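Local coordinates for fiber protein (Human adenovirus 14, PDB 3F0Y) that forms the trimeric knob at the end of the viral fibre and probably engages the cellular receptor CD46, at residues P98-S103 against G110-A115; G86-L89 against S94-T97; I42-K47 against T53-V58; V158-R163 against F201-E206. All blocks are in the same frame, centred on the assembly; numbering follows the deposited sequence. Where two conformers were deposited one is given.

Contact 1. Residues P98-S103 against G110-A115; sequences PLNHKS and GAITNA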
loop_
_atom_site.group_PDB
_atom_site.type_symbol
_atom_site.label_atom_id
_atom_site.label_comp_id
_atom_site.label_asym_id
_atom_site.label_seq_id
_atom_site.Cartn_x
_atom_site.Cartn_y
_atom_site.Cartn_z
ATOM N N PRO A 98 4.733 -21.355 -14.400
ATOM C CA PRO A 98 5.275 -21.218 -13.048
ATOM C C PRO A 98 5.953 -19.871 -12.811
ATOM O O PRO A 98 6.463 -19.257 -13.751
ATOM C CB PRO A 98 6.309 -22.345 -12.962
ATOM C CG PRO A 98 5.929 -23.309 -14.011
ATOM C CD PRO A 98 5.311 -22.512 -15.106
ATOM N N LEU A 99 5.943 -19.419 -11.563
ATOM C CA LEU A 99 6.677 -18.224 -11.176
ATOM C C LEU A 99 8.147 -18.580 -10.994
ATOM O O LEU A 99 8.487 -19.727 -10.696
ATOM C CB LEU A 99 6.130 -17.649 -9.868
ATOM C CG LEU A 99 4.645 -17.286 -9.829
ATOM C CD1 LEU A 99 4.217 -16.986 -8.399
ATOM C CD2 LEU A 99 4.348 -16.105 -10.745
ATOM N N ASN A 100 9.011 -17.591 -11.183
ATOM C CA ASN A 100 10.426 -17.734 -10.869
ATOM C C ASN A 100 10.977 -16.389 -10.403
ATOM O O ASN A 100 10.234 -15.410 -10.296
ATOM C CB ASN A 100 11.197 -18.271 -12.081
ATOM C CG ASN A 100 12.397 -19.124 -11.684
ATOM O OD1 ASN A 100 13.291 -18.667 -10.973
ATOM N ND2 ASN A 100 12.419 -20.367 -12.149
ATOM N N HIS A 101 12.274 -16.345 -10.118
ATOM C CA HIS A 101 12.909 -15.142 -9.594
ATOM C C HIS A 101 13.116 -14.070 -10.656
ATOM O O HIS A 101 12.891 -14.301 -11.845
ATOM C CB HIS A 101 14.245 -15.503 -8.942
ATOM C CG HIS A 101 14.099 -16.333 -7.707
ATOM N ND1 HIS A 101 13.254 -15.982 -6.676
ATOM C CD2 HIS A 101 14.694 -17.488 -7.329
ATOM C CE1 HIS A 101 13.332 -16.888 -5.719
ATOM N NE2 HIS A 101 14.198 -17.812 -6.092
ATOM N N LYS A 102 13.535 -12.890 -10.207
ATOM C CA LYS A 102 13.826 -11.777 -11.101
ATOM C C LYS A 102 15.082 -12.058 -11.919
ATOM O O LYS A 102 16.099 -12.496 -11.385
ATOM C CB LYS A 102 14.003 -10.476 -10.308
ATOM C CG LYS A 102 14.274 -9.249 -11.173
ATOM C CD LYS A 102 14.374 -7.984 -10.339
ATOM C CE LYS A 102 15.050 -6.853 -11.105
ATOM N NZ LYS A 102 14.283 -6.432 -12.309
ATOM N N SER A 103 14.985 -11.815 -13.220
ATOM C CA SER A 103 16.133 -11.849 -14.117
ATOM C C SER A 103 15.934 -10.740 -15.137
ATOM O O SER A 103 15.380 -10.960 -16.215
ATOM C CB SER A 103 16.249 -13.211 -14.802
ATOM O OG SER A 103 17.326 -13.222 -15.721
ATOM N N GLY A 110 16.329 -20.967 -13.545
ATOM C CA GLY A 110 16.873 -21.983 -12.646
ATOM C C GLY A 110 15.912 -22.413 -11.553
ATOM O O GLY A 110 14.701 -22.197 -11.645
ATOM N N ALA A 111 16.467 -23.029 -10.511
ATOM C CA ALA A 111 15.690 -23.454 -9.351
ATOM C C ALA A 111 15.254 -22.245 -8.531
ATOM O O ALA A 111 15.858 -21.174 -8.621
ATOM C CB ALA A 111 16.505 -24.405 -8.489
ATOM N N ILE A 112 14.206 -22.428 -7.734
ATOM C CA ILE A 112 13.669 -21.359 -6.895
ATOM C C ILE A 112 14.162 -21.521 -5.459
ATOM O O ILE A 112 13.932 -22.553 -4.827
ATOM C CB ILE A 112 12.126 -21.346 -6.924
ATOM C CG1 ILE A 112 11.630 -21.050 -8.342
ATOM C CG2 ILE A 112 11.575 -20.311 -5.948
ATOM C CD1 ILE A 112 10.156 -21.312 -8.542
ATOM N N THR A 113 14.858 -20.501 -4.965
ATOM C CA THR A 113 15.323 -20.460 -3.584
ATOM C C THR A 113 14.189 -20.075 -2.637
ATOM O O THR A 113 13.557 -19.031 -2.812
ATOM C CB THR A 113 16.461 -19.435 -3.411
ATOM O OG1 THR A 113 17.504 -19.706 -4.356
ATOM C CG2 THR A 113 17.026 -19.491 -2.001
ATOM N N ASN A 114 13.944 -20.923 -1.639
ATOM C CA ASN A 114 12.983 -20.637 -0.574
ATOM C C ASN A 114 11.607 -20.222 -1.108
ATOM O O ASN A 114 11.056 -19.193 -0.711
ATOM C CB ASN A 114 13.549 -19.560 0.363
ATOM C CG ASN A 114 14.798 -20.017 1.096
ATOM O OD1 ASN A 114 14.957 -21.198 1.410
ATOM N ND2 ASN A 114 15.689 -19.074 1.386
ATOM N N ALA A 115 11.065 -21.033 -2.011
ATOM C CA ALA A 115 9.759 -20.766 -2.619
ATOM C C ALA A 115 8.645 -20.761 -1.576
ATOM O O ALA A 115 7.711 -19.962 -1.660
ATOM C CB ALA A 115 9.459 -21.795 -3.698
HETATM O O HOH W 1 15.782 -19.312 -10.653
#
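Leu-99 meets the facing loop through its backbone, its carbonyl O lying 3.2 Å from the methyl CD1 of Ile-112, while its side chain packs on Leu-17 of strand 16-18. At Asn-100 the side-chain amide takes over. Its ND2 donates to Gly-110 O at 3.0 Å along a nearly straight bond (175°), with the acceptor in the amide plane. Its OD1 takes the backbone N-H of His-101 on a lone pair, at 2.7 Å from N, and also receives a water that donates in turn to Ala-111 O, 2.8 Å away. Three bonds thus fix the rotation of this amide, and CG1 of Ile-112 passes beside it. His-101 follows, with CG set beside its own backbone N (chi1 -67°), which sends the ring across to the second loop. There NE2 of His-101 accepts the backbone N-H of Thr-113 in the ring plane, 3.0 Å from N, although the bond is bent to 138°. ND1 is bonded to Thr-16 O, so the ring is gripped through both nitrogens and is probably a neutral tautomer with its proton on ND1. CG2 of Ile-112 lies obliquely to the ring, 3.6 Å from NE2. Side chains gripping main-chain groups in this way tie together the two flanks of the short hairpin 102-107, within the long loop joining strands 73-82 and 137-145 of the adenovirus knob fold.

Contact 2. Residues G86-L89 against S94-T97; sequences GNLL and SLKT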
loop_
_atom_site.group_PDB
_atom_site.type_symbol
_atom_site.label_atom_id
_atom_site.label_comp_id
_atom_site.label_asym_id
_atom_site.label_seq_id
_atom_site.Cartn_x
_atom_site.Cartn_y
_atom_site.Cartn_z
ATOM N N GLY A 86 5.791 -24.775 -2.214
ATOM C CA GLY A 86 5.533 -23.411 -2.676
ATOM C C GLY A 86 5.548 -23.243 -4.187
ATOM O O GLY A 86 5.564 -22.118 -4.690
ATOM N N ASN A 87 5.532 -24.359 -4.915
ATOM C CA ASN A 87 5.546 -24.331 -6.373
ATOM C C ASN A 87 4.133 -24.338 -6.943
ATOM O O ASN A 87 3.272 -25.095 -6.485
ATOM C CB ASN A 87 6.341 -25.519 -6.923
ATOM C CG ASN A 87 7.825 -25.409 -6.634
ATOM O OD1 ASN A 87 8.426 -24.349 -6.812
ATOM N ND2 ASN A 87 8.428 -26.507 -6.193
ATOM N N LEU A 88 3.910 -23.497 -7.951
ATOM C CA LEU A 88 2.598 -23.342 -8.572
ATOM C C LEU A 88 2.127 -24.640 -9.225
ATOM O O LEU A 88 2.881 -25.281 -9.958
ATOM C CB LEU A 88 2.648 -22.227 -9.623
ATOM C CG LEU A 88 1.350 -21.886 -10.362
ATOM C CD1 LEU A 88 0.321 -21.310 -9.404
ATOM C CD2 LEU A 88 1.630 -20.919 -11.500
ATOM N N LEU A 89 0.883 -25.018 -8.941
ATOM C CA LEU A 89 0.236 -26.154 -9.594
ATOM C C LEU A 89 -0.558 -25.625 -10.785
ATOM O O LEU A 89 -1.704 -25.199 -10.638
ATOM C CB LEU A 89 -0.674 -26.893 -8.608
ATOM C CG LEU A 89 0.049 -27.579 -7.444
ATOM C CD1 LEU A 89 -0.921 -27.948 -6.328
ATOM C CD2 LEU A 89 0.806 -28.811 -7.928
ATOM N N SER A 94 -5.257 -20.734 -12.420
ATOM C CA SER A 94 -5.529 -19.863 -13.557
ATOM C C SER A 94 -4.234 -19.551 -14.301
ATOM O O SER A 94 -4.197 -19.568 -15.533
ATOM C CB SER A 94 -6.184 -18.564 -13.084
ATOM O OG SER A 94 -7.295 -18.837 -12.251
ATOM N N LEU A 95 -3.179 -19.267 -13.539
ATOM C CA LEU A 95 -1.847 -19.033 -14.091
ATOM C C LEU A 95 -1.245 -20.364 -14.528
ATOM O O LEU A 95 -1.150 -21.296 -13.730
ATOM C CB LEU A 95 -0.949 -18.365 -13.045
ATOM C CG LEU A 95 0.485 -18.009 -13.451
ATOM C CD1 LEU A 95 0.513 -17.008 -14.594
ATOM C CD2 LEU A 95 1.243 -17.470 -12.243
ATOM N N LYS A 96 -0.837 -20.440 -15.793
ATOM C CA LYS A 96 -0.373 -21.692 -16.395
ATOM C C LYS A 96 1.144 -21.767 -16.570
ATOM O O LYS A 96 1.666 -22.795 -17.003
ATOM C CB LYS A 96 -1.058 -21.902 -17.748
ATOM C CG LYS A 96 -2.583 -21.923 -17.678
ATOM C CD LYS A 96 -3.086 -22.969 -16.694
ATOM C CE LYS A 96 -4.582 -23.159 -16.781
ATOM N NZ LYS A 96 -5.030 -24.201 -15.817
ATOM N N THR A 97 1.841 -20.682 -16.236
ATOM C CA THR A 97 3.298 -20.641 -16.270
ATOM C C THR A 97 3.813 -20.474 -14.841
ATOM O O THR A 97 3.384 -19.557 -14.140
ATOM C CB THR A 97 3.799 -19.466 -17.124
ATOM O OG1 THR A 97 3.248 -19.564 -18.444
ATOM C CG2 THR A 97 5.321 -19.471 -17.209
#
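Leu-88 lays its methyl CD2 against the flank of Leu-95, 3.5 Å from CD2 of Leu-95, 3.7 Å from its CG and 3.9 Å from its CB. The near-equal spacing says that a tip has met the side of a chain, and the two leucines indeed cross at about a right angle. Both have the same pair of torsions: CG of Leu-88 is opposite its backbone nitrogen (chi1 -178°), and the second torsion (chi2 66°) folds CD1 back and extends CD2 away from CA, so that CD2 carries the whole encounter. The same CD2 of Leu-88 also rests 3.4 Å from Thr-97 O and 3.6 Å from Leu-95 O, so one methyl group touches both apolar carbon and main-chain carbonyls. Leu-95 O is buried here and has no polar partner in the model. The pair joins two parts of the long loop that leaves strand 73-82 of the knob's beta-sandwich, with no regular strand pairing between them. The backbones of 86-89 and 94-97 remain well separated, the CA atoms of Leu-88 and Thr-97 being 8.2 Å apart, but each runs beside that strand: Leu-89 bonds to the backbone of Phe-81, and Ser-94 to that of Glu-79. Phe-82 and Leu-80 of the same strand pack on Leu-88 and Leu-95 respectively. NZ of Lys-96, in the second segment, bonds back to the carbonyls of Thr-90 and Ser-93 in the turn between the two.

Contact 3. Residues I42-K47 against T53-V58; sequences ILTLVK and TAFVYV
Ile-42 spreads itself over one face of the Tyr-57 ring. Its CB sits 3.6 Å from the ring centroid, 18° off the normal, a CH-pi contact displaced toward the rim. From CB the two branches part: CG2 reaches CE1 of Tyr-57 at 3.3 Å, tight packing, and nears the phenol OH, whereas CG1 lies 3.6 Å from CE2 of Tyr-57. The terminal CD1 bends away from the ring. The tyrosine meets it because CG of Tyr-57 stands between backbone N and carbonyl carbon (chi1 60°), swinging the ring across to the neighbouring strand. The backbones form an antiparallel beta hairpin, part of the sheet on the trimer side of the knob's sandwich, with pairs of backbone hydrogen bonds joining Ile-42 to Tyr-57, Thr-44 to Phe-55 and Val-46 to Thr-53. On the face that carries Ile-42 and Tyr-57, Thr-44 and Phe-55 lie side by side, and OG1 of Thr-44 is buried without a polar partner in the model; Phe-55 packs on Leu-51 of a neighbouring subunit. The other face carries CD1 of Leu-43 on CB of Val-56 (3.7 Å) and CD2 of Leu-45 on CB of Ala-54 (3.7 Å), while Val-56 reaches Ile-175 and Trp-177 of the opposing sheet.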
loop_
_atom_site.group_PDB
_atom_site.type_symbol
_atom_site.label_atom_id
_atom_site.label_comp_id
_atom_site.label_asym_id
_atom_site.label_seq_id
_atom_site.Cartn_x
_atom_site.Cartn_y
_atom_site.Cartn_z
ATOM N N ILE A 42 0.028 -10.463 -14.459
ATOM C CA ILE A 42 1.285 -9.912 -13.976
ATOM C C ILE A 42 1.248 -9.979 -12.452
ATOM O O ILE A 42 0.464 -9.278 -11.814
ATOM C CB ILE A 42 1.499 -8.455 -14.443
ATOM C CG1 ILE A 42 1.245 -8.317 -15.950
ATOM C CG2 ILE A 42 2.910 -7.991 -14.104
ATOM C CD1 ILE A 42 2.121 -9.205 -16.812
ATOM N N LEU A 43 2.072 -10.854 -11.881
ATOM C CA LEU A 43 2.118 -11.048 -10.438
ATOM C C LEU A 43 3.557 -10.956 -9.962
ATOM O O LEU A 43 4.431 -11.634 -10.496
ATOM C CB LEU A 43 1.538 -12.412 -10.061
ATOM C CG LEU A 43 1.520 -12.740 -8.565
ATOM C CD1 LEU A 43 0.652 -11.743 -7.802
ATOM C CD2 LEU A 43 1.045 -14.165 -8.334
ATOM N N THR A 44 3.789 -10.112 -8.960
ATOM C CA THR A 44 5.106 -9.950 -8.359
ATOM C C THR A 44 4.978 -10.092 -6.849
ATOM O O THR A 44 4.264 -9.320 -6.203
ATOM C CB THR A 44 5.711 -8.573 -8.702
ATOM O OG1 THR A 44 5.688 -8.383 -10.122
ATOM C CG2 THR A 44 7.144 -8.466 -8.192
ATOM N N LEU A 45 5.660 -11.093 -6.300
ATOM C CA LEU A 45 5.701 -11.320 -4.860
ATOM C C LEU A 45 7.094 -10.967 -4.366
ATOM O O LEU A 45 8.074 -11.584 -4.784
ATOM C CB LEU A 45 5.396 -12.784 -4.538
ATOM C CG LEU A 45 4.092 -13.354 -5.100
ATOM C CD1 LEU A 45 4.024 -14.848 -4.845
ATOM C CD2 LEU A 45 2.882 -12.643 -4.499
ATOM N N VAL A 46 7.182 -9.974 -3.487
ATOM C CA VAL A 46 8.463 -9.552 -2.933
ATOM C C VAL A 46 8.505 -9.799 -1.430
ATOM O O VAL A 46 7.590 -9.415 -0.704
ATOM C CB VAL A 46 8.737 -8.067 -3.209
ATOM C CG1 VAL A 46 10.091 -7.662 -2.635
ATOM C CG2 VAL A 46 8.682 -7.790 -4.705
ATOM N N LYS A 47 9.577 -10.444 -0.976
ATOM C CA LYS A 47 9.793 -10.680 0.448
ATOM C C LYS A 47 10.182 -9.384 1.140
ATOM O O LYS A 47 11.204 -8.783 0.810
ATOM C CB LYS A 47 10.882 -11.730 0.663
ATOM C CG LYS A 47 10.401 -13.143 0.415
ATOM C CD LYS A 47 11.546 -14.128 0.416
ATOM C CE LYS A 47 11.025 -15.540 0.477
ATOM N NZ LYS A 47 12.101 -16.547 0.291
ATOM N N THR A 53 5.063 -8.523 -0.103
ATOM C CA THR A 53 4.420 -7.474 -0.887
ATOM C C THR A 53 3.940 -8.107 -2.193
ATOM O O THR A 53 4.751 -8.507 -3.025
ATOM C CB THR A 53 5.401 -6.328 -1.207
ATOM O OG1 THR A 53 5.957 -5.813 0.008
ATOM C CG2 THR A 53 4.700 -5.209 -1.959
ATOM N N ALA A 54 2.623 -8.210 -2.355
ATOM C CA ALA A 54 2.027 -8.809 -3.550
ATOM C C ALA A 54 1.509 -7.707 -4.463
ATOM O O ALA A 54 0.761 -6.838 -4.028
ATOM C CB ALA A 54 0.904 -9.757 -3.165
ATOM N N PHE A 55 1.907 -7.771 -5.730
ATOM C CA PHE A 55 1.691 -6.710 -6.704
ATOM C C PHE A 55 1.101 -7.367 -7.951
ATOM O O PHE A 55 1.787 -8.133 -8.629
ATOM C CB PHE A 55 3.049 -6.060 -6.992
ATOM C CG PHE A 55 3.038 -5.002 -8.061
ATOM C CD1 PHE A 55 2.811 -3.670 -7.736
ATOM C CD2 PHE A 55 3.328 -5.326 -9.383
ATOM C CE1 PHE A 55 2.837 -2.684 -8.713
ATOM C CE2 PHE A 55 3.352 -4.344 -10.365
ATOM C CZ PHE A 55 3.110 -3.023 -10.030
ATOM N N VAL A 56 -0.173 -7.097 -8.234
ATOM C CA VAL A 56 -0.898 -7.873 -9.243
ATOM C C VAL A 56 -1.799 -7.040 -10.159
ATOM O O VAL A 56 -2.477 -6.111 -9.719
ATOM C CB VAL A 56 -1.733 -9.001 -8.577
ATOM C CG1 VAL A 56 -2.872 -8.421 -7.742
ATOM C CG2 VAL A 56 -2.262 -9.977 -9.625
ATOM N N TYR A 57 -1.779 -7.378 -11.444
ATOM C CA TYR A 57 -2.747 -6.849 -12.400
ATOM C C TYR A 57 -2.871 -7.778 -13.596
ATOM O O TYR A 57 -2.097 -8.727 -13.744
ATOM C CB TYR A 57 -2.393 -5.424 -12.847
ATOM C CG TYR A 57 -1.051 -5.258 -13.525
ATOM C CD1 TYR A 57 0.129 -5.285 -12.791
ATOM C CD2 TYR A 57 -0.963 -5.040 -14.899
ATOM C CE1 TYR A 57 1.361 -5.120 -13.405
ATOM C CE2 TYR A 57 0.267 -4.870 -15.523
ATOM C CZ TYR A 57 1.425 -4.912 -14.769
ATOM O OH TYR A 57 2.650 -4.747 -15.370
ATOM N N VAL A 58 -3.864 -7.508 -14.435
ATOM C CA VAL A 58 -4.127 -8.333 -15.603
ATOM C C VAL A 58 -4.062 -7.494 -16.871
ATOM O O VAL A 58 -4.458 -6.329 -16.879
ATOM C CB VAL A 58 -5.501 -9.036 -15.504
ATOM C CG1 VAL A 58 -5.564 -9.892 -14.253
ATOM C CG2 VAL A 58 -6.634 -8.026 -15.512
#

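Contact 4. Residues V158-R163 against F201-E206; sequences VMLNQR and FYYIRE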
loop_
_atom_site.group_PDB
_atom_site.type_symbol
_atom_site.label_atom_id
_atom_site.label_comp_id
_atom_site.label_asym_id
_atom_site.label_seq_id
_atom_site.Cartn_x
_atom_site.Cartn_y
_atom_site.Cartn_z
ATOM N N VAL A 158 -9.226 -10.604 -2.195
ATOM C CA VAL A 158 -8.235 -11.665 -2.130
ATOM C C VAL A 158 -8.587 -12.581 -0.967
ATOM O O VAL A 158 -8.879 -12.108 0.132
ATOM C CB VAL A 158 -6.813 -11.103 -1.936
ATOM C CG1 VAL A 158 -5.798 -12.235 -1.816
ATOM C CG2 VAL A 158 -6.449 -10.173 -3.077
ATOM N N MET A 159 -8.593 -13.887 -1.220
ATOM C CA MET A 159 -8.725 -14.868 -0.155
ATOM C C MET A 159 -7.471 -15.727 -0.141
ATOM O O MET A 159 -7.104 -16.319 -1.156
ATOM C CB MET A 159 -9.963 -15.747 -0.338
ATOM C CG MET A 159 -10.279 -16.590 0.896
ATOM S SD MET A 159 -11.787 -17.569 0.763
ATOM C CE MET A 159 -11.287 -18.802 -0.434
ATOM N N LEU A 160 -6.814 -15.775 1.011
ATOM C CA LEU A 160 -5.614 -16.579 1.186
ATOM C C LEU A 160 -5.983 -17.900 1.841
ATOM O O LEU A 160 -6.693 -17.919 2.844
ATOM C CB LEU A 160 -4.600 -15.832 2.049
ATOM C CG LEU A 160 -4.201 -14.450 1.528
ATOM C CD1 LEU A 160 -3.247 -13.774 2.494
ATOM C CD2 LEU A 160 -3.586 -14.550 0.143
ATOM N N ASN A 161 -5.497 -18.998 1.265
ATOM C CA ASN A 161 -5.728 -20.339 1.797
ATOM C C ASN A 161 -7.224 -20.639 1.988
ATOM O O ASN A 161 -7.955 -20.700 1.001
ATOM C CB ASN A 161 -4.906 -20.540 3.077
ATOM C CG ASN A 161 -3.408 -20.455 2.825
ATOM O OD1 ASN A 161 -2.944 -20.664 1.704
ATOM N ND2 ASN A 161 -2.646 -20.144 3.867
ATOM N N GLN A 162 -7.671 -20.813 3.234
ATOM C CA GLN A 162 -9.082 -21.071 3.570
ATOM C C GLN A 162 -9.584 -22.449 3.137
ATOM O O GLN A 162 -10.012 -23.245 3.975
ATOM C CB GLN A 162 -10.007 -19.967 3.026
ATOM C CG GLN A 162 -11.491 -20.176 3.328
ATOM C CD GLN A 162 -11.761 -20.489 4.785
ATOM O OE1 GLN A 162 -11.313 -19.770 5.675
ATOM N NE2 GLN A 162 -12.496 -21.567 5.036
ATOM N N ARG A 163 -9.558 -22.723 1.837
ATOM C CA ARG A 163 -10.067 -23.993 1.332
ATOM C C ARG A 163 -9.193 -24.529 0.193
ATOM O O ARG A 163 -8.845 -23.803 -0.737
ATOM C CB ARG A 163 -11.550 -23.847 0.941
ATOM C CG ARG A 163 -11.899 -23.929 -0.538
ATOM C CD ARG A 163 -13.379 -23.617 -0.766
ATOM N NE ARG A 163 -13.569 -22.299 -1.372
ATOM C CZ ARG A 163 -13.516 -22.048 -2.681
ATOM N NH1 ARG A 163 -13.282 -23.022 -3.556
ATOM N NH2 ARG A 163 -13.700 -20.810 -3.121
ATOM N N PHE A 201 -1.104 -5.701 -2.297
ATOM C CA PHE A 201 -1.561 -6.124 -0.982
ATOM C C PHE A 201 -0.446 -6.838 -0.242
ATOM O O PHE A 201 0.575 -7.206 -0.830
ATOM C CB PHE A 201 -2.819 -6.996 -1.069
ATOM C CG PHE A 201 -2.627 -8.290 -1.811
ATOM C CD1 PHE A 201 -2.459 -9.483 -1.121
ATOM C CD2 PHE A 201 -2.652 -8.321 -3.198
ATOM C CE1 PHE A 201 -2.300 -10.683 -1.804
ATOM C CE2 PHE A 201 -2.492 -9.516 -3.887
ATOM C CZ PHE A 201 -2.316 -10.699 -3.187
ATOM N N TYR A 202 -0.660 -7.017 1.056
ATOM C CA TYR A 202 0.352 -7.583 1.936
ATOM C C TYR A 202 -0.217 -8.754 2.722
ATOM O O TYR A 202 -1.398 -8.772 3.065
ATOM C CB TYR A 202 0.880 -6.505 2.886
ATOM C CG TYR A 202 1.160 -5.193 2.191
ATOM C CD1 TYR A 202 2.453 -4.831 1.831
ATOM C CD2 TYR A 202 0.120 -4.325 1.864
ATOM C CE1 TYR A 202 2.703 -3.632 1.180
ATOM C CE2 TYR A 202 0.357 -3.130 1.219
ATOM C CZ TYR A 202 1.648 -2.788 0.879
ATOM O OH TYR A 202 1.876 -1.597 0.236
ATOM N N TYR A 203 0.633 -9.738 2.990
ATOM C CA TYR A 203 0.238 -10.855 3.821
ATOM C C TYR A 203 1.433 -11.422 4.569
ATOM O O TYR A 203 2.576 -11.298 4.123
ATOM C CB TYR A 203 -0.491 -11.935 3.011
ATOM C CG TYR A 203 0.288 -12.578 1.880
ATOM C CD1 TYR A 203 1.228 -13.573 2.131
ATOM C CD2 TYR A 203 0.046 -12.227 0.555
ATOM C CE1 TYR A 203 1.927 -14.184 1.094
ATOM C CE2 TYR A 203 0.738 -12.831 -0.490
ATOM C CZ TYR A 203 1.677 -13.810 -0.212
ATOM O OH TYR A 203 2.364 -14.415 -1.239
ATOM N N ILE A 204 1.148 -12.023 5.719
ATOM C CA ILE A 204 2.171 -12.624 6.559
ATOM C C ILE A 204 2.635 -13.899 5.878
ATOM O O ILE A 204 1.825 -14.767 5.549
ATOM C CB ILE A 204 1.636 -12.941 7.966
ATOM C CG1 ILE A 204 1.245 -11.647 8.687
ATOM C CG2 ILE A 204 2.680 -13.702 8.775
ATOM C CD1 ILE A 204 0.457 -11.867 9.955
ATOM N N ARG A 205 3.937 -14.011 5.656
ATOM C CA ARG A 205 4.444 -15.116 4.862
ATOM C C ARG A 205 4.761 -16.358 5.688
ATOM O O ARG A 205 5.066 -16.283 6.882
ATOM C CB ARG A 205 5.639 -14.692 4.001
ATOM C CG ARG A 205 6.864 -14.184 4.727
ATOM C CD ARG A 205 7.813 -13.545 3.718
ATOM N NE ARG A 205 9.089 -13.112 4.278
ATOM C CZ ARG A 205 10.062 -13.932 4.676
ATOM N NH1 ARG A 205 9.925 -15.249 4.592
ATOM N NH2 ARG A 205 11.187 -13.428 5.167
ATOM N N GLU A 206 4.642 -17.504 5.026
ATOM C CA GLU A 206 4.978 -18.800 5.595
ATOM C C GLU A 206 6.482 -18.846 5.844
ATOM O O GLU A 206 7.241 -18.106 5.220
ATOM C CB GLU A 206 4.556 -19.897 4.606
ATOM C CG GLU A 206 4.801 -21.344 5.029
ATOM C CD GLU A 206 3.716 -21.915 5.924
ATOM O OE1 GLU A 206 2.982 -21.143 6.572
ATOM O OE2 GLU A 206 3.601 -23.157 5.979
#
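Phe-201 offers one ring face to Val-158, whose CG2 stands 4.1 Å from the ring centroid and only 9° off the normal, a centred CH-pi contact. The second methyl of the valine, CG1, drops toward the rim and comes 3.8 Å from CE1 of Phe-201, so both branches of Val-158 press on the same ring. The two side chains approach head-on from their own strands, whose CA atoms at these residues are 8.8 Å apart. That spacing belongs to face-to-face sheet packing: strand 199-204 lies in one sheet of the knob's antiparallel beta-sandwich and strand 151-160 in the other, and the aromatic and aliphatic residues between them fill the interior. Ala-54 and Ile-138, one from each sheet, add to the surroundings of Phe-201. Tyr-202 points the other way, toward the trimer interface, and Tyr-203 turns inward again. Here Leu-160 brings one methyl, CD1, tightly against CB of Tyr-203 at 3.4 Å and then 3.8 Å from CG of Tyr-203, touching the root of the tyrosine, the two side chains crossing at a slant. With chi1 at 61° the ring of Tyr-203 is tucked over its own backbone and passes the leucine, and its OH bonds to Phe-118 O.

Contacts 3 and 4 share one sheet and the core beneath it. Ala-54 N lies 2.7 Å from Phe-201 O, a probable hydrogen bond between neighbouring strands, and CG1 of Val-56 packs 4.0 Å from CE2 of Phe-201. Contacts 1 and 2, centres 12 Å apart, are successive parts of the loop beyond strand 73-82 and touch where CA of Pro-98 meets CD2 of Leu-88 at 4.0 Å. Contact 1 joins this loop to the hairpin of contact 3: Asn-114 O is 3.0 Å from Lys-47 NZ, a probable hydrogen bond. Contacts 2 and 4 are about 8 Å apart at their nearest atoms. Hairpin 39-60 borders loop and core, and its Phe-55 and Tyr-57 pack on another subunit.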